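Local coordinates for hypothetical protein Atu2144 (Agrobacterium tumefaciens, PDB 2ODF), which is of unknown function but belongs to the N-formylglutamate amidohydrolase family and may be a zinc-dependent amidohydrolase, at residues H154-V159 and E225-L230. Sequence-based numbering, arbitrary orientation.
Sequences HSFTPV and EIRNDL
Phe156 lays one face of its ring on Arg227 and meets Glu225 at its edge where two parallel neighbours of the mixed central sheet, strands 149-156 and 220-227, come to their C-terminal ends. The sheet, with helices packed round it, suits the zinc exopeptidase clan to which the family belongs. Ile226 makes two backbone hydrogen bonds, its N donating to His154 O and its O accepting from Phe156 N, both 3.0 Å. The pairing runs one step past the strand, where Asn228 N, at the start of a 3-10 turn, donates a hydrogen bond of 2.7 Å to Phe156 O.

With chi1 at 63°, CG of Phe156 lies between its own backbone N and carbonyl carbon, which swings the ring over strand 220-227. Arg227 CB stands over one face in a CH-pi contact, 3.9 Å from the ring centroid, and Arg227 CG comes to 3.4 Å from CE2. At the ring's edge, near its plane, Glu225 OE1 lies 3.3 Å from Phe156 CD1; the carboxylate is turned 83° against the ring. The bend at chi2 of Glu225 (-79°) folds that carboxylate back toward strand 149-156, where OE1 also touches His154 CB. Elsewhere in the chain, Pro199 packs on Phe156 and Leu172 on Glu225.

On the other side of the sheet Ser155 OG is bonded to Pro60 O and to a water that accepts from Asn228 ND2. A second water joins ND2 to Thr157 OG1, linking the two segments just beyond their strands. Pro158 rests against the aliphatic part of Arg227, whose guanidinium grips Asp229 side-on: NE meets OD1 at 2.7 Å and NH2 meets OD2 at 3.0 Å, each oxygen using its syn lone pair.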
loop_
_atom_site.group_PDB
_atom_site.type_symbol
_atom_site.label_atom_id
_atom_site.label_comp_id
_atom_site.label_asym_id
_atom_site.label_seq_id
_atom_site.Cartn_x
_atom_site.Cartn_y
_atom_site.Cartn_z
ATOM N N HIS A 154 12.994 -16.361 -10.000
ATOM C CA HIS A 154 12.487 -15.646 -11.158
ATOM C C HIS A 154 12.942 -16.352 -12.449
ATOM O O HIS A 154 13.951 -17.088 -12.452
ATOM C CB HIS A 154 13.036 -14.219 -11.205
ATOM C CG HIS A 154 12.420 -13.288 -10.205
ATOM N ND1 HIS A 154 12.637 -13.398 -8.847
ATOM C CD2 HIS A 154 11.585 -12.235 -10.371
ATOM C CE1 HIS A 154 11.979 -12.432 -8.225
ATOM N NE2 HIS A 154 11.321 -11.726 -9.126
ATOM N N SER A 155 12.219 -16.105 -13.538
ATOM C CA SER A 155 12.706 -16.453 -14.872
ATOM C C SER A 155 12.638 -15.248 -15.772
ATOM O O SER A 155 11.897 -14.264 -15.507
ATOM C CB SER A 155 11.970 -17.680 -15.496
ATOM O OG SER A 155 10.638 -17.402 -15.903
ATOM N N PHE A 156 13.441 -15.307 -16.827
ATOM C CA PHE A 156 13.558 -14.224 -17.766
ATOM C C PHE A 156 13.547 -14.743 -19.185
ATOM O O PHE A 156 13.905 -15.884 -19.471
ATOM C CB PHE A 156 14.788 -13.330 -17.493
ATOM C CG PHE A 156 16.125 -14.032 -17.634
ATOM C CD1 PHE A 156 16.676 -14.731 -16.571
ATOM C CD2 PHE A 156 16.850 -13.948 -18.822
ATOM C CE1 PHE A 156 17.937 -15.369 -16.696
ATOM C CE2 PHE A 156 18.113 -14.593 -18.950
ATOM C CZ PHE A 156 18.646 -15.276 -17.862
ATOM N N THR A 157 13.078 -13.879 -20.062
ATOM C CA THR A 157 12.884 -14.191 -21.463
ATOM C C THR A 157 14.241 -14.209 -22.211
ATOM O O THR A 157 15.111 -13.383 -21.961
ATOM C CB THR A 157 11.888 -13.170 -22.043
ATOM O OG1 THR A 157 11.262 -13.707 -23.207
ATOM C CG2 THR A 157 12.578 -11.880 -22.348
ATOM N N PRO A 158 14.448 -15.193 -23.105
ATOM C CA PRO A 158 15.733 -15.256 -23.817
ATOM C C PRO A 158 16.039 -14.092 -24.770
ATOM O O PRO A 158 17.196 -13.781 -24.963
ATOM C CB PRO A 158 15.648 -16.559 -24.618
ATOM C CG PRO A 158 14.494 -17.307 -24.099
ATOM C CD PRO A 158 13.564 -16.331 -23.433
ATOM N N VAL A 159 15.024 -13.490 -25.388
ATOM C CA VAL A 159 15.240 -12.322 -26.259
ATOM C C VAL A 159 14.645 -11.073 -25.603
ATOM O O VAL A 159 13.459 -11.062 -25.251
ATOM C CB VAL A 159 14.605 -12.520 -27.658
ATOM C CG1 VAL A 159 14.695 -11.225 -28.478
ATOM C CG2 VAL A 159 15.258 -13.697 -28.391
ATOM N N GLU A 225 17.713 -15.701 -11.095
ATOM C CA GLU A 225 17.106 -15.551 -12.404
ATOM C C GLU A 225 17.507 -16.746 -13.280
ATOM O O GLU A 225 18.685 -17.070 -13.375
ATOM C CB GLU A 225 17.630 -14.270 -13.045
ATOM C CG GLU A 225 16.922 -13.021 -12.620
ATOM C CD GLU A 225 15.608 -12.810 -13.295
ATOM O OE1 GLU A 225 15.021 -13.754 -13.842
ATOM O OE2 GLU A 225 15.126 -11.672 -13.245
ATOM N N ILE A 226 16.524 -17.380 -13.913
ATOM C CA ILE A 226 16.740 -18.516 -14.800
ATOM C C ILE A 226 16.170 -18.184 -16.164
ATOM O O ILE A 226 14.990 -17.827 -16.280
ATOM C CB ILE A 226 16.028 -19.745 -14.252
ATOM C CG1 ILE A 226 16.429 -20.002 -12.797
ATOM C CG2 ILE A 226 16.267 -20.975 -15.138
ATOM C CD1 ILE A 226 15.442 -20.889 -12.082
ATOM N N ARG A 227 16.959 -18.322 -17.228
ATOM C CA ARG A 227 16.434 -18.049 -18.564
ATOM C C ARG A 227 15.322 -19.062 -18.876
ATOM O O ARG A 227 15.504 -20.270 -18.688
ATOM C CB ARG A 227 17.555 -18.061 -19.605
ATOM C CG ARG A 227 17.234 -17.280 -20.864
ATOM C CD ARG A 227 18.376 -17.357 -21.869
ATOM N NE ARG A 227 18.563 -18.737 -22.339
ATOM C CZ ARG A 227 19.701 -19.254 -22.809
ATOM N NH1 ARG A 227 20.804 -18.535 -22.904
ATOM N NH2 ARG A 227 19.718 -20.522 -23.188
ATOM N N ASN A 228 14.156 -18.592 -19.339
ATOM C CA ASN A 228 12.955 -19.432 -19.189
ATOM C C ASN A 228 12.925 -20.661 -20.104
ATOM O O ASN A 228 12.255 -21.627 -19.793
ATOM C CB ASN A 228 11.629 -18.628 -19.221
ATOM C CG ASN A 228 11.262 -18.113 -20.590
ATOM O OD1 ASN A 228 11.446 -18.811 -21.588
ATOM N ND2 ASN A 228 10.685 -16.873 -20.649
ATOM N N ASP A 229 13.679 -20.624 -21.201
ATOM C CA ASP A 229 13.822 -21.804 -22.084
ATOM C C ASP A 229 14.467 -23.013 -21.414
ATOM O O ASP A 229 14.262 -24.150 -21.847
ATOM C CB ASP A 229 14.591 -21.440 -23.368
ATOM C CG ASP A 229 15.993 -20.973 -23.093
ATOM O OD1 ASP A 229 16.145 -19.943 -22.426
ATOM O OD2 ASP A 229 16.950 -21.627 -23.562
ATOM N N LEU A 230 15.202 -22.779 -20.332
ATOM C CA LEU A 230 15.879 -23.835 -19.608
ATOM C C LEU A 230 14.932 -24.555 -18.660
ATOM O O LEU A 230 15.268 -25.592 -18.101
ATOM C CB LEU A 230 17.061 -23.257 -18.825
ATOM C CG LEU A 230 18.171 -22.594 -19.634
ATOM C CD1 LEU A 230 19.122 -21.827 -18.687
ATOM C CD2 LEU A 230 18.918 -23.623 -20.486
HETATM O O HOH W 1 10.385 -15.405 -18.158
HETATM O O HOH W 2 12.383 -11.838 -15.031
HETATM O O HOH W 3 9.353 -15.885 -23.197
#